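Local atomic coordinates of phosphoribosylglycinamide synthetase (Anaerococcus prevotii, PDB entry 4DIM), a protein that probably binds ATP and acts as a metal-dependent ligase of the ATP-grasp superfamily. Residues C107-K110 with Y111-K114; V129-N132 with E133-K137; A163-E166 with E167-I170; E363-K366 with F367-S370. All coordinates share one frame; numbering follows the deposited sequence.

From the N terminus, contact 1 comes first: residues 107-114 turn the chain from helix 101-108 into helix 110-120. Contact 2 closes the entry from strand 127-128 into helix 133-141, and contact 3 does the same between strand 161-163 and helix 166-179. Contact 4, much later, is the loop that leaves strand 363-364. All four are local and in series, so none nests in or crosses another. Contacts 1 to 3 belong to the ATP-grasp part of the chain. Y111 of contact 1 packs on V129 of contact 2, while L136 and E133 of contact 2 touch A169 and I170 of contact 3. Contact 4 stands apart, its centre about 43 Å from that of contact 2.

Contact 1. Residues C107-K110 with Y111-K114; sequences CGDK and YKMK
D109 meets the first turn of helix 110-120 as its N-cap, at the break where helix 101-108 ends and the chain turns into the next helix. With CG set anti to the backbone nitrogen (chi1 -167°), its carboxylate hangs beside that turn, and D109 OD2 takes a weak bond from K112 N at 3.3 Å. The same oxygen has the aliphatic part of K112 passing across it, D109 OD2 to K112 CG 3.3 Å. On its other neighbour the carboxylate comes to the edge of the Y111 ring, near its plane, with D109 OD2 3.6 Å from Y111 CD2 and the two flat groups 32° apart. The backbone of D109 serves as well: M113 N donates to D109 O at 2.9 Å. Replacing D109 by an alanine would probably leave K112 N without its side-chain acceptor and strip the edge of Y111 of its polar neighbour. K110 runs alongside both M113, a selenomethionine, and K114, all three pointing the same way. K110 NZ, 3.9 Å from K114 NZ, is paired with E275 in a salt bridge, while K114 NZ is hydrogen-bonded to the T124 hydroxyl. The Y111 hydroxyl reaches Y184. K114 N closes the next turn on K110 O at 2.9 Å, and the methyl carbon CE of M113 rests 3.7 Å from K110 NZ.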
# COMPACT_ATOMS: atom_id res chain seq x y z
N CYS A 107 -11.76 4.54 5.80
CA CYS A 107 -10.32 4.36 5.65
C CYS A 107 -9.66 5.65 5.21
O CYS A 107 -8.62 6.05 5.73
CB CYS A 107 -10.03 3.25 4.66
SG CYS A 107 -10.41 1.59 5.28
N GLY A 108 -10.29 6.29 4.23
CA GLY A 108 -9.83 7.53 3.63
C GLY A 108 -9.88 8.75 4.52
O GLY A 108 -9.13 9.70 4.28
N ASP A 109 -10.76 8.75 5.54
CA ASP A 109 -10.92 9.88 6.45
C ASP A 109 -10.41 9.51 7.82
O ASP A 109 -11.04 8.72 8.51
CB ASP A 109 -12.39 10.31 6.50
CG ASP A 109 -12.60 11.67 7.16
OD1 ASP A 109 -12.06 12.67 6.63
OD2 ASP A 109 -13.31 11.73 8.18
N LYS A 110 -9.25 10.06 8.20
CA LYS A 110 -8.63 9.85 9.52
C LYS A 110 -9.58 10.14 10.71
O LYS A 110 -9.48 9.43 11.70
CB LYS A 110 -7.36 10.72 9.69
CG LYS A 110 -6.07 10.11 9.11
CD LYS A 110 -4.86 10.27 10.06
CE LYS A 110 -3.68 9.40 9.69
NZ LYS A 110 -3.97 7.95 9.83
N TYR A 111 -10.45 11.15 10.64
CA TYR A 111 -11.38 11.44 11.74
C TYR A 111 -12.33 10.27 11.96
O TYR A 111 -12.55 9.87 13.09
CB TYR A 111 -12.25 12.71 11.51
CG TYR A 111 -11.61 14.02 11.11
CD1 TYR A 111 -11.41 15.03 12.04
CD2 TYR A 111 -11.48 14.36 9.76
CE1 TYR A 111 -11.04 16.33 11.65
CE2 TYR A 111 -11.09 15.64 9.36
CZ TYR A 111 -10.84 16.61 10.31
OH TYR A 111 -10.42 17.87 9.93
N LYS A 112 -12.92 9.76 10.86
CA LYS A 112 -13.86 8.64 10.84
C LYS A 112 -13.20 7.33 11.19
O LYS A 112 -13.83 6.47 11.81
CB LYS A 112 -14.52 8.48 9.46
CG LYS A 112 -15.58 9.49 9.07
CD LYS A 112 -16.18 9.15 7.67
CE LYS A 112 -16.71 10.36 6.90
NZ LYS A 112 -18.10 10.72 7.27
N MSE A 113 -11.94 7.14 10.75
CA MSE A 113 -11.15 5.94 11.05
C MSE A 113 -10.82 5.89 12.52
O MSE A 113 -11.00 4.86 13.15
CB MSE A 113 -9.83 5.93 10.23
CG MSE A 113 -9.19 4.54 10.11
SE MSE A 113 -7.31 4.50 9.61
CE MSE A 113 -6.54 5.56 11.08
N LYS A 114 -10.36 7.00 13.07
CA LYS A 114 -9.95 7.06 14.48
C LYS A 114 -11.16 7.01 15.42
O LYS A 114 -11.00 6.68 16.60
CB LYS A 114 -9.11 8.34 14.73
CG LYS A 114 -7.82 8.40 13.91
CD LYS A 114 -6.58 7.95 14.64
CE LYS A 114 -5.31 8.35 13.91
NZ LYS A 114 -4.36 7.22 13.66

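Contact 2. Residues V129-N132 with E133-K137; sequences VVRN and ENELK
The amide of N132 and the carboxylate of E135 stand with their planes at 90°, the two side chains crossing at about a right angle. N132 ND2 gives a weak bond to E135 OE2 at 2.8 Å, while N132 OD1 turns to the helix and accepts from E135 N at 2.7 Å, the donor tilted 22° from the carbonyl plane. The bond from E135 N makes N132 the N-cap of helix 133-141. Its CG lies between the backbone nitrogen and the carbonyl carbon (chi1 45°), which brings the amide back over the first turn. The other carboxylate oxygen, E135 OE1, takes a weak bond from R131 N at 3.1 Å, so the glutamate touches the loop through two weak bonds. L136 N donates to N132 O at 3.1 Å. Exchanging N132 for a leucine would probably leave E135 N without its side-chain acceptor and E135 OE2 without its amide mate. Beneath the cap, V130 CG2 packs 4.0 Å from L136 CB. V130 and L136 both touch F173 of helix 166-179, L136 also reaches V187 of strand 186-189, and the backbone of V130 bonds to C185 just before that strand.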
# COMPACT_ATOMS: atom_id res chain seq x y z
N VAL A 129 -10.18 16.94 18.35
CA VAL A 129 -10.47 18.11 17.50
C VAL A 129 -10.82 19.32 18.44
O VAL A 129 -11.98 19.67 18.62
CB VAL A 129 -11.56 17.85 16.41
CG1 VAL A 129 -10.95 17.26 15.14
CG2 VAL A 129 -12.69 16.95 16.92
N VAL A 130 -9.78 19.89 19.06
CA VAL A 130 -9.83 21.03 19.99
C VAL A 130 -10.27 22.36 19.28
O VAL A 130 -9.95 22.57 18.11
CB VAL A 130 -8.44 21.19 20.70
CG1 VAL A 130 -7.28 21.27 19.71
CG2 VAL A 130 -8.39 22.40 21.62
N ARG A 131 -11.00 23.24 19.99
CA ARG A 131 -11.43 24.58 19.49
C ARG A 131 -10.98 25.75 20.42
O ARG A 131 -11.11 26.90 20.00
CB ARG A 131 -12.97 24.64 19.25
CG ARG A 131 -13.35 24.16 17.85
CD ARG A 131 -14.80 23.78 17.64
NE ARG A 131 -15.01 23.20 16.30
CZ ARG A 131 -16.19 22.83 15.79
NH1 ARG A 131 -17.31 22.99 16.50
NH2 ARG A 131 -16.25 22.32 14.57
N ASN A 132 -10.38 25.47 21.62
CA ASN A 132 -9.91 26.50 22.58
C ASN A 132 -8.88 25.94 23.59
O ASN A 132 -8.82 24.72 23.80
CB ASN A 132 -11.10 27.10 23.37
CG ASN A 132 -12.08 26.05 23.87
OD1 ASN A 132 -11.75 25.28 24.78
ND2 ASN A 132 -13.26 25.94 23.27
N GLU A 133 -8.13 26.83 24.28
CA GLU A 133 -7.10 26.46 25.29
C GLU A 133 -7.63 25.51 26.40
O GLU A 133 -6.87 24.70 26.94
CB GLU A 133 -6.50 27.72 25.95
CG GLU A 133 -5.59 28.54 25.04
CD GLU A 133 -4.17 28.80 25.52
OE1 GLU A 133 -3.38 29.36 24.73
OE2 GLU A 133 -3.86 28.46 26.69
N ASN A 134 -8.93 25.61 26.73
CA ASN A 134 -9.59 24.78 27.74
C ASN A 134 -9.85 23.38 27.18
O ASN A 134 -9.65 22.40 27.89
CB ASN A 134 -10.90 25.42 28.20
CG ASN A 134 -10.69 26.77 28.85
OD1 ASN A 134 -10.79 27.84 28.22
ND2 ASN A 134 -10.40 26.74 30.14
N GLU A 135 -10.31 23.29 25.92
CA GLU A 135 -10.54 21.99 25.26
C GLU A 135 -9.19 21.23 25.04
O GLU A 135 -9.20 20.00 25.02
CB GLU A 135 -11.30 22.16 23.92
CG GLU A 135 -12.82 22.24 23.99
CD GLU A 135 -13.47 22.49 22.64
OE1 GLU A 135 -13.13 21.78 21.66
OE2 GLU A 135 -14.32 23.42 22.55
N LEU A 136 -8.03 21.96 24.93
CA LEU A 136 -6.69 21.38 24.74
C LEU A 136 -6.31 20.53 25.94
O LEU A 136 -5.98 19.36 25.80
CB LEU A 136 -5.62 22.49 24.52
CG LEU A 136 -4.20 22.03 24.07
CD1 LEU A 136 -4.25 21.15 22.82
CD2 LEU A 136 -3.25 23.21 23.81
N LYS A 137 -6.41 21.12 27.14
CA LYS A 137 -6.09 20.45 28.41
C LYS A 137 -7.12 19.32 28.70
O LYS A 137 -6.73 18.26 29.21
CB LYS A 137 -6.06 21.48 29.54
CG LYS A 137 -4.94 22.52 29.39
CD LYS A 137 -5.33 23.91 29.93
CE LYS A 137 -4.33 24.97 29.55
NZ LYS A 137 -4.78 26.34 29.93

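Contact 3. Residues A163-E166 with E167-I170; sequences AKKE and EEAI
A163 and A169 form the close-packed side, with A163 CB 4.2 Å from A169 CB and 3.8 Å from A169 N. The two methyl groups meet where the end of the strand lies against the first turn of the helix. Backbone bonds tighten this side further. E168 N donates to K165 O at 2.8 Å from 39° out of the carbonyl plane, A169 N adds a weak bond to the same oxygen, and I170 N meets E166 O at 3.3 Å. The arrangement is a strand-to-helix connection of the ATP-grasp region: A163 ends strand 161-163, an outermost strand whose backbone pairs with V147, and after two intervening residues helix 166-179 begins. The solvent side is looser and charged. The K165 chain starts with CG between the backbone nitrogen and the carbonyl carbon (chi1 54°) and crosses E168 at about a right angle, laying K165 CG 3.3 Å from E168 OE1. It then bends at its last torsion (chi4 -70°), and K165 NZ returns to E168 OE1 at 3.4 Å, a salt bridge with only a weak hydrogen bond in it. The far flank of that lysine passes E167, its CE 3.8 Å from E167 CB, while K164 crosses E168 obliquely, its CB near E168 OE1.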
# COMPACT_ATOMS: atom_id res chain seq x y z
N ALA A 163 5.44 18.51 20.25
CA ALA A 163 5.42 19.09 21.59
C ALA A 163 5.80 18.06 22.66
O ALA A 163 4.97 17.25 23.08
CB ALA A 163 4.05 19.65 21.88
N LYS A 164 7.06 18.16 23.14
CA LYS A 164 7.62 17.29 24.19
C LYS A 164 6.98 17.63 25.56
O LYS A 164 6.60 16.70 26.29
CB LYS A 164 9.15 17.45 24.26
CG LYS A 164 9.89 17.05 22.97
CD LYS A 164 11.27 17.71 22.89
CE LYS A 164 11.94 17.47 21.56
NZ LYS A 164 13.32 18.03 21.53
N LYS A 165 6.82 18.95 25.86
CA LYS A 165 6.23 19.47 27.11
C LYS A 165 5.08 20.51 26.85
O LYS A 165 5.04 21.15 25.80
CB LYS A 165 7.33 20.11 28.01
CG LYS A 165 8.17 21.19 27.32
CD LYS A 165 8.73 22.24 28.29
CE LYS A 165 9.34 23.44 27.58
NZ LYS A 165 10.61 23.12 26.87
N GLU A 166 4.19 20.68 27.85
CA GLU A 166 3.01 21.60 27.88
C GLU A 166 3.27 23.02 27.31
O GLU A 166 2.37 23.61 26.71
CB GLU A 166 2.54 21.79 29.35
CG GLU A 166 1.11 22.27 29.50
CD GLU A 166 0.09 21.26 29.01
OE1 GLU A 166 -0.59 21.56 28.00
OE2 GLU A 166 0.04 20.14 29.56
N GLU A 167 4.47 23.57 27.55
CA GLU A 167 4.83 24.92 27.09
C GLU A 167 5.03 24.95 25.57
O GLU A 167 4.81 25.99 24.97
CB GLU A 167 6.07 25.45 27.83
CG GLU A 167 5.76 25.93 29.24
CD GLU A 167 5.17 24.89 30.17
OE1 GLU A 167 5.61 23.72 30.11
OE2 GLU A 167 4.22 25.24 30.91
N GLU A 168 5.41 23.81 24.95
CA GLU A 168 5.54 23.70 23.49
C GLU A 168 4.13 23.43 22.84
O GLU A 168 3.95 23.75 21.67
CB GLU A 168 6.55 22.59 23.10
CG GLU A 168 8.01 22.94 23.39
CD GLU A 168 9.01 21.81 23.21
OE1 GLU A 168 9.45 21.24 24.23
OE2 GLU A 168 9.39 21.53 22.05
N ALA A 169 3.15 22.87 23.63
CA ALA A 169 1.77 22.54 23.20
C ALA A 169 0.89 23.78 23.02
O ALA A 169 0.17 23.85 22.03
CB ALA A 169 1.10 21.61 24.21
N ILE A 170 0.90 24.71 23.99
CA ILE A 170 0.13 25.96 23.86
C ILE A 170 0.82 26.83 22.80
O ILE A 170 0.14 27.38 21.94
CB ILE A 170 -0.05 26.72 25.21
CG1 ILE A 170 1.28 27.27 25.80
CG2 ILE A 170 -0.78 25.81 26.21
CD1 ILE A 170 1.67 28.77 25.42

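Contact 4. Residues E363-K366 with F367-S370; sequences EIKK and FENS
K365 crosses E368 obliquely, its CE lying 3.7 Å from E368 OE2. Its ammonium makes a long salt bridge to the same oxygen, K365 NZ to E368 OE2 3.9 Å. The stronger partner of that nitrogen is D372, whose OD2 also accepts from the backbone nitrogens of both E368 and N369; the lysine is thus shared between two acids, which would be expected to stabilise its charge. A bend at chi3 (71°) turns the otherwise outgoing chain of K365 back over the loop. E368 starts with its CG between the backbone nitrogen and the carbonyl carbon (chi1 36°) and runs on extended, with E368 CG 3.6 Å from K366 O and E368 OE2 at the same distance from that carbonyl oxygen. The contact is one of side chains laid over an extended loop, in which no hydrogen bond joins 363-366 to 367-370. This loop leaves strand 363-364, at one edge of the three-stranded antiparallel sheet, on its way to strand 375-381. F367 is buried, its ring meeting Y218 of strand 206-219 with planes about 80° apart and packing on V224 and V226 of strand 223-230.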
# COMPACT_ATOMS: atom_id res chain seq x y z
N GLU A 363 15.56 9.93 -19.24
CA GLU A 363 16.30 10.71 -18.28
C GLU A 363 16.43 9.97 -16.97
O GLU A 363 15.45 9.43 -16.46
CB GLU A 363 15.65 12.07 -18.03
CG GLU A 363 16.55 13.04 -17.29
CD GLU A 363 15.94 14.40 -17.05
OE1 GLU A 363 14.80 14.45 -16.52
OE2 GLU A 363 16.59 15.42 -17.38
N ILE A 364 17.65 9.99 -16.43
CA ILE A 364 18.02 9.44 -15.14
C ILE A 364 18.10 10.65 -14.22
O ILE A 364 18.99 11.49 -14.40
CB ILE A 364 19.37 8.66 -15.23
CG1 ILE A 364 19.34 7.60 -16.37
CG2 ILE A 364 19.72 8.02 -13.87
CD1 ILE A 364 18.07 6.64 -16.35
N LYS A 365 17.14 10.78 -13.29
CA LYS A 365 17.08 11.91 -12.37
C LYS A 365 17.56 11.49 -10.98
O LYS A 365 16.98 10.57 -10.41
CB LYS A 365 15.65 12.46 -12.27
CG LYS A 365 15.27 13.46 -13.35
CD LYS A 365 13.77 13.82 -13.31
CE LYS A 365 13.35 14.68 -12.12
NZ LYS A 365 12.12 14.16 -11.45
N LYS A 366 18.57 12.20 -10.42
CA LYS A 366 19.07 11.99 -9.05
C LYS A 366 17.84 11.85 -8.15
O LYS A 366 17.04 12.77 -8.03
CB LYS A 366 19.96 13.17 -8.62
CG LYS A 366 20.62 13.01 -7.25
CD LYS A 366 20.36 14.22 -6.35
CE LYS A 366 21.07 14.15 -5.01
NZ LYS A 366 22.52 14.49 -5.10
N PHE A 367 17.66 10.64 -7.61
CA PHE A 367 16.49 10.21 -6.84
C PHE A 367 15.99 11.20 -5.80
O PHE A 367 16.71 11.60 -4.89
CB PHE A 367 16.76 8.88 -6.15
CG PHE A 367 15.51 8.21 -5.64
CD1 PHE A 367 15.24 8.16 -4.28
CD2 PHE A 367 14.63 7.59 -6.51
CE1 PHE A 367 14.09 7.51 -3.82
CE2 PHE A 367 13.50 6.93 -6.04
CZ PHE A 367 13.23 6.91 -4.70
N GLU A 368 14.70 11.54 -5.96
CA GLU A 368 13.93 12.44 -5.10
C GLU A 368 12.52 11.84 -4.83
O GLU A 368 12.07 11.92 -3.69
CB GLU A 368 13.86 13.90 -5.67
CG GLU A 368 13.77 14.03 -7.19
CD GLU A 368 14.14 15.39 -7.77
OE1 GLU A 368 13.75 16.43 -7.18
OE2 GLU A 368 14.79 15.42 -8.84
N ASN A 369 11.84 11.24 -5.85
CA ASN A 369 10.53 10.59 -5.66
C ASN A 369 10.49 9.22 -6.33
O ASN A 369 11.37 8.86 -7.10
CB ASN A 369 9.39 11.47 -6.19
CG ASN A 369 9.38 11.68 -7.69
OD1 ASN A 369 8.82 10.87 -8.43
ND2 ASN A 369 9.94 12.79 -8.17
N SER A 370 9.44 8.46 -6.04
CA SER A 370 9.20 7.10 -6.52
C SER A 370 9.24 6.92 -8.07
O SER A 370 9.58 5.83 -8.54
CB SER A 370 7.85 6.60 -6.02
OG SER A 370 6.88 7.63 -6.04